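Local atomic coordinates of lipid-transfer protein (Thermomonospora curvata, PDB entry 6OK1), a protein that belongs to the thiolase superfamily and is a lipid-transfer protein with thiolase-like N-terminal and C-terminal domains. Residues E26-L35 / T58-T68; P45-T55 / G69-G80. One frame throughout, in Å; residues are numbered along the deposited sequence.

Contact 1: E26-L35 / T58-T68; sequences ELQLACEAVL and TSSEIHVARNT
Leu27 leans from the helix 26-35 toward 58-68, where CB and CD1 both meet Ser59 before the two methyls part. Its CB rests against Ser59 OG at 3.7 Å. With CG anti to the backbone N (chi1 176°), CD1 goes to Ser59 and the first turn of helix 61-68, CD2 to Asn67, farther along it. CD1 settles 3.8 Å from Ser59 CB and also touches His63 CB and Val64 CG2, while CD2 lies 3.6 Å from Asn67 ND2. That amide is turned by its own bond to His63 O, a carbonyl that Asn67 N reaches from the opposite face of its plane, so the methyl packs on a group whose rotation is already fixed.

Two helices on one side of the central sheet of a thiolase-like domain meet here, their axes 9.8 Å apart and crossing at -63°. Val64 fills the angle between them: CG2 lies on Ala30 CB, and CG1 meets Val34 CG2 tip to tip. Toward the C-terminal end of helix 61-68, Cys31 SG sits 3.6 Å from Asn67 CB and also touches Thr68 CG2. The Leu35 and Thr68 side chains slide past each other in opposite directions, CD2 of Leu35 coming to 3.9 Å from Thr68 CB. Thr68 OG1 is drawn back onto Val64 O, leaving the methyl for the contact.

At the N-terminal end the packing gives way to polar atoms. Thr58 OG1 donates to Glu26 OE1 at 2.8 Å, nearly along the carboxylate C-O bond, and a water joins the same oxygen to Thr58 N. Glu26 OE2 accepts from Asn112 N of strand 104-112.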
loop_
_atom_site.group_PDB
_atom_site.type_symbol
_atom_site.label_atom_id
_atom_site.label_comp_id
_atom_site.label_asym_id
_atom_site.label_seq_id
_atom_site.Cartn_x
_atom_site.Cartn_y
_atom_site.Cartn_z
ATOM N N GLU A 26 13.865 2.027 12.088
ATOM C CA GLU A 26 13.055 0.999 11.422
ATOM C C GLU A 26 13.722 0.528 10.138
ATOM O O GLU A 26 13.732 -0.675 9.828
ATOM C CB GLU A 26 11.646 1.537 11.152
ATOM C CG GLU A 26 10.935 1.993 12.419
ATOM C CD GLU A 26 9.429 2.157 12.280
ATOM O OE1 GLU A 26 8.959 2.457 11.158
ATOM O OE2 GLU A 26 8.722 1.994 13.314
ATOM N N LEU A 27 14.335 1.446 9.389
ATOM C CA LEU A 27 15.033 1.030 8.176
ATOM C C LEU A 27 16.208 0.118 8.498
ATOM O O LEU A 27 16.437 -0.882 7.806
ATOM C CB LEU A 27 15.513 2.248 7.386
ATOM C CG LEU A 27 16.355 1.965 6.129
ATOM C CD1 LEU A 27 15.575 1.215 5.066
ATOM C CD2 LEU A 27 16.896 3.273 5.580
ATOM N N GLN A 28 16.969 0.421 9.551
ATOM C CA GLN A 28 18.068 -0.475 9.878
ATOM C C GLN A 28 17.538 -1.857 10.234
ATOM O O GLN A 28 18.103 -2.871 9.822
ATOM C CB GLN A 28 18.935 0.093 11.017
ATOM C CG GLN A 28 20.024 -0.872 11.451
ATOM C CD GLN A 28 21.204 -0.206 12.157
ATOM O OE1 GLN A 28 21.317 1.006 12.223
ATOM N NE2 GLN A 28 22.087 -1.025 12.682
ATOM N N LEU A 29 16.439 -1.924 10.983
ATOM C CA LEU A 29 15.892 -3.234 11.314
ATOM C C LEU A 29 15.477 -3.990 10.054
ATOM O O LEU A 29 15.684 -5.201 9.955
ATOM C CB LEU A 29 14.696 -3.077 12.246
ATOM C CG LEU A 29 14.956 -2.430 13.618
ATOM C CD1 LEU A 29 13.650 -2.219 14.345
ATOM C CD2 LEU A 29 15.888 -3.336 14.447
ATOM N N ALA A 30 14.807 -3.301 9.125
ATOM C CA ALA A 30 14.396 -3.936 7.880
ATOM C C ALA A 30 15.599 -4.452 7.128
ATOM O O ALA A 30 15.604 -5.590 6.662
ATOM C CB ALA A 30 13.610 -2.961 7.017
ATOM N N CYS A 31 16.642 -3.631 7.022
ATOM C CA CYS A 31 17.830 -4.062 6.294
ATOM C C CYS A 31 18.492 -5.253 6.974
ATOM O O CYS A 31 18.924 -6.196 6.299
ATOM C CB CYS A 31 18.808 -2.902 6.167
ATOM S SG CYS A 31 18.216 -1.618 5.081
ATOM N N GLU A 32 18.576 -5.243 8.302
ATOM C CA GLU A 32 19.178 -6.382 8.993
ATOM C C GLU A 32 18.401 -7.666 8.721
ATOM O O GLU A 32 18.992 -8.703 8.404
ATOM C CB GLU A 32 19.271 -6.132 10.497
ATOM C CG GLU A 32 20.320 -5.118 10.881
ATOM C CD GLU A 32 20.373 -4.859 12.374
ATOM O OE1 GLU A 32 19.937 -5.738 13.158
ATOM O OE2 GLU A 32 20.859 -3.775 12.758
ATOM N N ALA A 33 17.079 -7.625 8.875
ATOM C CA ALA A 33 16.271 -8.829 8.688
ATOM C C ALA A 33 16.354 -9.324 7.248
ATOM O O ALA A 33 16.479 -10.530 6.995
ATOM C CB ALA A 33 14.814 -8.527 9.088
ATOM N N VAL A 34 16.308 -8.399 6.291
ATOM C CA VAL A 34 16.340 -8.764 4.879
ATOM C C VAL A 34 17.667 -9.424 4.527
ATOM O O VAL A 34 17.699 -10.482 3.892
ATOM C CB VAL A 34 16.089 -7.520 4.018
ATOM C CG1 VAL A 34 16.483 -7.731 2.584
ATOM C CG2 VAL A 34 14.611 -7.110 4.119
ATOM N N LEU A 35 18.785 -8.806 4.920
ATOM C CA LEU A 35 20.086 -9.434 4.667
ATOM C C LEU A 35 20.199 -10.792 5.351
ATOM O O LEU A 35 20.801 -11.723 4.794
ATOM C CB LEU A 35 21.218 -8.509 5.123
ATOM C CG LEU A 35 21.424 -7.297 4.199
ATOM C CD1 LEU A 35 22.486 -6.360 4.769
ATOM C CD2 LEU A 35 21.820 -7.711 2.776
ATOM N N THR A 58 7.351 1.896 6.776
ATOM C CA THR A 58 7.979 3.154 6.388
ATOM C C THR A 58 9.291 2.955 5.643
ATOM O O THR A 58 9.843 3.930 5.122
ATOM C CB THR A 58 8.254 4.019 7.649
ATOM O OG1 THR A 58 9.198 3.354 8.478
ATOM C CG2 THR A 58 6.955 4.281 8.451
ATOM N N SER A 59 9.840 1.744 5.640
ATOM C CA SER A 59 11.080 1.450 4.930
ATOM C C SER A 59 10.712 0.982 3.535
ATOM O O SER A 59 10.597 -0.209 3.274
ATOM C CB SER A 59 11.876 0.393 5.679
ATOM O OG SER A 59 12.120 0.829 7.006
ATOM N N SER A 60 10.533 1.935 2.626
ATOM C CA SER A 60 10.078 1.590 1.291
ATOM C C SER A 60 11.052 0.637 0.594
ATOM O O SER A 60 12.249 0.573 0.901
ATOM C CB SER A 60 9.890 2.861 0.463
ATOM O OG SER A 60 11.140 3.293 0.000
ATOM N N GLU A 61 10.520 -0.052 -0.427
ATOM C CA GLU A 61 11.303 -1.000 -1.199
ATOM C C GLU A 61 12.576 -0.351 -1.724
ATOM O O GLU A 61 13.640 -0.970 -1.714
ATOM C CB GLU A 61 10.466 -1.545 -2.370
ATOM C CG GLU A 61 9.140 -2.189 -1.927
ATOM C CD GLU A 61 7.965 -1.258 -1.976
ATOM O OE1 GLU A 61 8.124 -0.059 -1.643
ATOM O OE2 GLU A 61 6.871 -1.727 -2.356
ATOM N N ILE A 62 12.488 0.907 -2.165
ATOM C CA ILE A 62 13.681 1.524 -2.749
ATOM C C ILE A 62 14.722 1.834 -1.682
ATOM O O ILE A 62 15.926 1.788 -1.956
ATOM C CB ILE A 62 13.334 2.787 -3.543
ATOM C CG1 ILE A 62 12.598 3.819 -2.682
ATOM C CG2 ILE A 62 12.533 2.398 -4.799
ATOM C CD1 ILE A 62 12.443 5.181 -3.392
ATOM N N HIS A 63 14.290 2.171 -0.472
ATOM C CA HIS A 63 15.254 2.459 0.585
ATOM C C HIS A 63 15.921 1.186 1.069
ATOM O O HIS A 63 17.141 1.152 1.272
ATOM C CB HIS A 63 14.560 3.189 1.731
ATOM C CG HIS A 63 14.152 4.578 1.362
ATOM N ND1 HIS A 63 15.053 5.488 0.846
ATOM C CD2 HIS A 63 12.950 5.197 1.368
ATOM C CE1 HIS A 63 14.422 6.618 0.575
ATOM N NE2 HIS A 63 13.145 6.472 0.891
ATOM N N VAL A 64 15.153 0.107 1.201
ATOM C CA VAL A 64 15.758 -1.189 1.504
ATOM C C VAL A 64 16.732 -1.588 0.397
ATOM O O VAL A 64 17.851 -2.062 0.661
ATOM C CB VAL A 64 14.655 -2.250 1.723
ATOM C CG1 VAL A 64 15.245 -3.652 1.860
ATOM C CG2 VAL A 64 13.857 -1.897 2.979
ATOM N N ALA A 65 16.331 -1.410 -0.856
ATOM C CA ALA A 65 17.156 -1.920 -1.941
ATOM C C ALA A 65 18.476 -1.158 -2.047
ATOM O O ALA A 65 19.518 -1.770 -2.274
ATOM C CB ALA A 65 16.397 -1.868 -3.256
ATOM N N ARG A 66 18.461 0.173 -1.923
ATOM C CA ARG A 66 19.715 0.902 -2.101
ATOM C C ARG A 66 20.627 0.762 -0.892
ATOM O O ARG A 66 21.851 0.902 -1.027
ATOM C CB ARG A 66 19.461 2.377 -2.414
ATOM C CG ARG A 66 18.954 3.241 -1.276
ATOM C CD ARG A 66 18.837 4.724 -1.708
ATOM N NE ARG A 66 20.158 5.309 -1.960
ATOM C CZ ARG A 66 20.896 5.925 -1.027
ATOM N NH1 ARG A 66 20.431 6.069 0.209
ATOM N NH2 ARG A 66 22.090 6.429 -1.334
ATOM N N ASN A 67 20.077 0.432 0.271
ATOM C CA ASN A 67 20.919 0.207 1.443
ATOM C C ASN A 67 21.565 -1.168 1.412
ATOM O O ASN A 67 22.716 -1.317 1.825
ATOM C CB ASN A 67 20.088 0.366 2.724
ATOM C CG ASN A 67 20.074 1.797 3.232
ATOM O OD1 ASN A 67 20.928 2.176 4.016
ATOM N ND2 ASN A 67 19.111 2.592 2.784
ATOM N N THR A 68 20.830 -2.187 0.967
ATOM C CA THR A 68 21.297 -3.566 1.055
ATOM C C THR A 68 22.055 -4.047 -0.169
ATOM O O THR A 68 22.650 -5.129 -0.107
ATOM C CB THR A 68 20.134 -4.523 1.278
ATOM O OG1 THR A 68 19.202 -4.407 0.183
ATOM C CG2 THR A 68 19.458 -4.222 2.603
HETATM O O HOH W 1 7.617 0.488 9.510
#

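Contact 2: P45-T55 / G69-G80; sequences PSDVDGLVTFT and GIGELKFFSRVG. With NA (sodium ion), chain E.
A sodium ion ties the two segments at one end through three backbone oxygens, Val48 O at 2.4 Å, Ile70 O at 2.2 Å and Glu72 O at 2.4 Å, with two waters completing the ligands found. Next to it Asp49 O takes Lys74 N at 2.8 Å, and a parallel ladder follows: Leu51 N to Phe75 O, Thr53 N to Ser77 O, Val79 N to Thr53 O and Thr55 N to Val79 O. Near the far end Arg78, bent at chi2 (-66°), curls back so that NH1 donates to Phe54 O at 2.8 Å and also to Asp57 O; Thr53 CG2 lies over one face of the guanidinium, 3.2 Å above its plane and offset toward the rim, and NH2 pairs with Glu61 OE1.

At the entrance to the strands Val48, Ile70 and Leu73 cluster against Leu51. Ile70 CG2 meets Val48 CG1 at 3.8 Å, its CD1 touches Leu51 CD2 tip to tip, and Leu73 crosses Leu51 at about a right angle. On the sheet face opposite Leu51, Val52 CG2 approaches Phe75 CE2 at 3.5 Å.

These are the two parallel strands of a beta-alpha-beta unit. Strand 50-54 continues the sheet into 104-112, helix 86-98 covers Val52 and Phe75, and helix 26-40 packs on Val48 and Ile70.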
loop_
_atom_site.group_PDB
_atom_site.type_symbol
_atom_site.label_atom_id
_atom_site.label_comp_id
_atom_site.label_asym_id
_atom_site.label_seq_id
_atom_site.Cartn_x
_atom_site.Cartn_y
_atom_site.Cartn_z
ATOM N N PRO A 45 22.480 -10.440 -2.066
ATOM C CA PRO A 45 21.480 -9.368 -2.303
ATOM C C PRO A 45 21.203 -9.085 -3.773
ATOM O O PRO A 45 20.045 -8.838 -4.118
ATOM C CB PRO A 45 22.095 -8.156 -1.594
ATOM C CG PRO A 45 22.923 -8.742 -0.487
ATOM C CD PRO A 45 23.472 -10.041 -1.049
ATOM N N SER A 46 22.221 -9.129 -4.650
ATOM C CA SER A 46 22.022 -8.884 -6.078
ATOM C C SER A 46 21.114 -9.919 -6.730
ATOM O O SER A 46 20.613 -9.678 -7.838
ATOM C CB SER A 46 23.375 -8.865 -6.803
ATOM O OG SER A 46 24.031 -10.103 -6.601
ATOM N N ASP A 47 20.895 -11.060 -6.080
ATOM C CA ASP A 47 19.960 -12.049 -6.604
ATOM C C ASP A 47 18.499 -11.596 -6.480
ATOM O O ASP A 47 17.649 -12.073 -7.240
ATOM C CB ASP A 47 20.138 -13.384 -5.879
ATOM C CG ASP A 47 21.502 -14.008 -6.117
ATOM O OD1 ASP A 47 22.017 -13.861 -7.236
ATOM O OD2 ASP A 47 22.046 -14.642 -5.190
ATOM N N VAL A 48 18.198 -10.695 -5.547
ATOM C CA VAL A 48 16.817 -10.289 -5.246
ATOM C C VAL A 48 16.276 -9.370 -6.328
ATOM O O VAL A 48 16.882 -8.344 -6.653
ATOM C CB VAL A 48 16.752 -9.591 -3.878
ATOM C CG1 VAL A 48 15.335 -9.118 -3.574
ATOM C CG2 VAL A 48 17.226 -10.533 -2.790
ATOM N N ASP A 49 15.103 -9.704 -6.866
ATOM C CA ASP A 49 14.469 -8.824 -7.841
ATOM C C ASP A 49 13.051 -8.438 -7.441
ATOM O O ASP A 49 12.352 -7.785 -8.234
ATOM C CB ASP A 49 14.496 -9.449 -9.244
ATOM C CG ASP A 49 13.919 -10.841 -9.303
ATOM O OD1 ASP A 49 13.354 -11.316 -8.305
ATOM O OD2 ASP A 49 14.033 -11.470 -10.389
ATOM N N GLY A 50 12.622 -8.788 -6.236
ATOM C CA GLY A 50 11.300 -8.398 -5.765
ATOM C C GLY A 50 11.300 -8.114 -4.280
ATOM O O GLY A 50 12.020 -8.755 -3.500
ATOM N N LEU A 51 10.456 -7.152 -3.877
ATOM C CA LEU A 51 10.263 -6.808 -2.471
ATOM C C LEU A 51 8.786 -6.566 -2.202
ATOM O O LEU A 51 8.138 -5.828 -2.948
ATOM C CB LEU A 51 11.046 -5.548 -2.077
ATOM C CG LEU A 51 12.570 -5.701 -1.965
ATOM C CD1 LEU A 51 13.248 -4.354 -1.673
ATOM C CD2 LEU A 51 12.976 -6.720 -0.912
ATOM N N VAL A 52 8.278 -7.149 -1.120
ATOM C CA VAL A 52 6.878 -7.000 -0.717
ATOM C C VAL A 52 6.837 -6.606 0.758
ATOM O O VAL A 52 7.535 -7.193 1.587
ATOM C CB VAL A 52 6.072 -8.292 -0.960
ATOM C CG1 VAL A 52 4.608 -8.050 -0.653
ATOM C CG2 VAL A 52 6.236 -8.787 -2.429
ATOM N N THR A 53 6.018 -5.615 1.102
ATOM C CA THR A 53 5.829 -5.299 2.522
ATOM C C THR A 53 4.393 -4.824 2.727
ATOM O O THR A 53 3.529 -4.992 1.856
ATOM C CB THR A 53 6.891 -4.305 3.021
ATOM O OG1 THR A 53 6.766 -4.123 4.432
ATOM C CG2 THR A 53 6.786 -2.958 2.350
ATOM N N PHE A 54 4.126 -4.296 3.916
ATOM C CA PHE A 54 2.819 -3.785 4.301
ATOM C C PHE A 54 2.660 -2.336 3.842
ATOM O O PHE A 54 3.633 -1.584 3.764
ATOM C CB PHE A 54 2.646 -3.795 5.823
ATOM C CG PHE A 54 2.585 -5.177 6.488
ATOM C CD1 PHE A 54 3.172 -6.333 5.932
ATOM C CD2 PHE A 54 1.974 -5.274 7.736
ATOM C CE1 PHE A 54 3.129 -7.544 6.625
ATOM C CE2 PHE A 54 1.927 -6.504 8.428
ATOM C CZ PHE A 54 2.477 -7.618 7.862
ATOM N N THR A 55 1.409 -1.908 3.657
ATOM C CA THR A 55 1.194 -0.507 3.260
ATOM C C THR A 55 1.819 0.466 4.260
ATOM O O THR A 55 2.382 1.502 3.865
ATOM C CB THR A 55 -0.301 -0.210 3.089
ATOM O OG1 THR A 55 -1.030 -0.728 4.206
ATOM C CG2 THR A 55 -0.813 -0.874 1.896
ATOM N N GLY A 69 22.037 -3.302 -1.272
ATOM C CA GLY A 69 22.652 -3.775 -2.498
ATOM C C GLY A 69 21.783 -4.686 -3.330
ATOM O O GLY A 69 22.293 -5.321 -4.270
ATOM N N ILE A 70 20.483 -4.763 -3.022
ATOM C CA ILE A 70 19.532 -5.482 -3.873
ATOM C C ILE A 70 19.454 -4.843 -5.251
ATOM O O ILE A 70 19.215 -5.527 -6.259
ATOM C CB ILE A 70 18.163 -5.531 -3.147
ATOM C CG1 ILE A 70 18.232 -6.579 -2.047
ATOM C CG2 ILE A 70 17.016 -5.799 -4.108
ATOM C CD1 ILE A 70 17.064 -6.547 -1.063
ATOM N N GLY A 71 19.633 -3.530 -5.324
ATOM C CA GLY A 71 19.711 -2.877 -6.626
ATOM C C GLY A 71 18.359 -2.829 -7.323
ATOM O O GLY A 71 17.344 -2.457 -6.734
ATOM N N GLU A 72 18.332 -3.244 -8.586
ATOM C CA GLU A 72 17.125 -3.142 -9.392
ATOM C C GLU A 72 16.048 -4.081 -8.882
ATOM O O GLU A 72 16.336 -5.140 -8.323
ATOM C CB GLU A 72 17.416 -3.497 -10.853
ATOM C CG GLU A 72 18.316 -2.540 -11.589
ATOM C CD GLU A 72 18.675 -3.081 -12.967
ATOM O OE1 GLU A 72 19.014 -4.278 -13.067
ATOM O OE2 GLU A 72 18.566 -2.335 -13.956
ATOM N N LEU A 73 14.797 -3.699 -9.129
ATOM C CA LEU A 73 13.639 -4.514 -8.818
ATOM C C LEU A 73 12.713 -4.635 -10.019
ATOM O O LEU A 73 12.439 -3.654 -10.715
ATOM C CB LEU A 73 12.846 -3.920 -7.673
ATOM C CG LEU A 73 13.567 -3.747 -6.328
ATOM C CD1 LEU A 73 12.736 -2.875 -5.402
ATOM C CD2 LEU A 73 13.829 -5.083 -5.681
ATOM N N LYS A 74 12.176 -5.834 -10.202
ATOM C CA LYS A 74 11.125 -6.092 -11.171
ATOM C C LYS A 74 9.758 -6.281 -10.517
ATOM O O LYS A 74 8.769 -6.503 -11.226
ATOM C CB LYS A 74 11.475 -7.338 -11.986
ATOM C CG LYS A 74 12.733 -7.144 -12.798
ATOM C CD LYS A 74 13.090 -8.421 -13.580
ATOM C CE LYS A 74 14.301 -8.266 -14.458
ATOM N NZ LYS A 74 14.677 -9.589 -15.086
ATOM N N PHE A 75 9.681 -6.222 -9.188
ATOM C CA PHE A 75 8.433 -6.480 -8.477
ATOM C C PHE A 75 8.475 -5.770 -7.135
ATOM O O PHE A 75 9.456 -5.907 -6.386
ATOM C CB PHE A 75 8.226 -8.003 -8.277
ATOM C CG PHE A 75 6.908 -8.359 -7.661
ATOM C CD1 PHE A 75 5.722 -8.147 -8.349
ATOM C CD2 PHE A 75 6.853 -8.948 -6.418
ATOM C CE1 PHE A 75 4.519 -8.493 -7.801
ATOM C CE2 PHE A 75 5.622 -9.287 -5.861
ATOM C CZ PHE A 75 4.479 -9.073 -6.552
ATOM N N PHE A 76 7.444 -4.966 -6.852
ATOM C CA PHE A 76 7.349 -4.303 -5.553
ATOM C C PHE A 76 5.894 -3.946 -5.300
ATOM O O PHE A 76 5.287 -3.205 -6.083
ATOM C CB PHE A 76 8.272 -3.060 -5.473
ATOM C CG PHE A 76 8.329 -2.246 -6.743
ATOM C CD1 PHE A 76 9.183 -2.612 -7.789
ATOM C CD2 PHE A 76 7.559 -1.114 -6.880
ATOM C CE1 PHE A 76 9.233 -1.862 -8.961
ATOM C CE2 PHE A 76 7.601 -0.345 -8.044
ATOM C CZ PHE A 76 8.440 -0.727 -9.091
ATOM N N SER A 77 5.343 -4.451 -4.200
ATOM C CA SER A 77 3.913 -4.350 -3.940
ATOM C C SER A 77 3.693 -4.280 -2.440
ATOM O O SER A 77 4.579 -4.614 -1.639
ATOM C CB SER A 77 3.147 -5.555 -4.509
ATOM O OG SER A 77 3.515 -6.743 -3.801
ATOM N N ARG A 78 2.484 -3.876 -2.086
ATOM C CA ARG A 78 2.063 -3.777 -0.695
ATOM C C ARG A 78 0.723 -4.460 -0.522
ATOM O O ARG A 78 -0.085 -4.535 -1.450
ATOM C CB ARG A 78 1.900 -2.343 -0.220
ATOM C CG ARG A 78 3.095 -1.459 -0.481
ATOM C CD ARG A 78 4.308 -1.856 0.291
ATOM N NE ARG A 78 5.337 -0.841 0.102
ATOM C CZ ARG A 78 5.637 0.144 0.953
ATOM N NH1 ARG A 78 5.021 0.276 2.132
ATOM N NH2 ARG A 78 6.626 0.986 0.642
ATOM N N VAL A 79 0.477 -4.935 0.698
ATOM C CA VAL A 79 -0.841 -5.402 1.097
ATOM C C VAL A 79 -1.235 -4.631 2.344
ATOM O O VAL A 79 -0.386 -4.362 3.202
ATOM C CB VAL A 79 -0.842 -6.928 1.333
ATOM C CG1 VAL A 79 -2.224 -7.383 1.796
ATOM C CG2 VAL A 79 -0.435 -7.669 0.035
ATOM N N GLY A 80 -2.499 -4.222 2.425
ATOM C CA GLY A 80 -2.963 -3.345 3.485
ATOM C C GLY A 80 -3.580 -4.081 4.664
ATOM O O GLY A 80 -3.476 -5.301 4.819
HETATM NA NA NA E . 18.065 -6.645 -7.770
HETATM O O HOH W 2 13.328 -12.024 -13.037
HETATM O O HOH W 3 18.045 -7.943 -9.876
HETATM O O HOH W 4 20.033 -6.287 -8.851
#

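Overall arrangement
Read from the N terminus, the four segments illustrate how crossing contacts knit a fold together. The chain runs through helix 26-40, then strand 50-54, helix 61-68 and strand 75-79. Contact 1 closes the loop that brings 58-68 back against 26-35; contact 2 begins inside that loop, at 45-55, and closes beyond it at 69-80, so the two cross rather than nest. Helix 61-68 is thus both a partner in contact 1 and the crossover between the strands of contact 2. The contacts meet directly where Thr68 O packs on Pro45 CB. Together they tie two helices to the strands at this end of the chain's own sheet, where the second subunit joins.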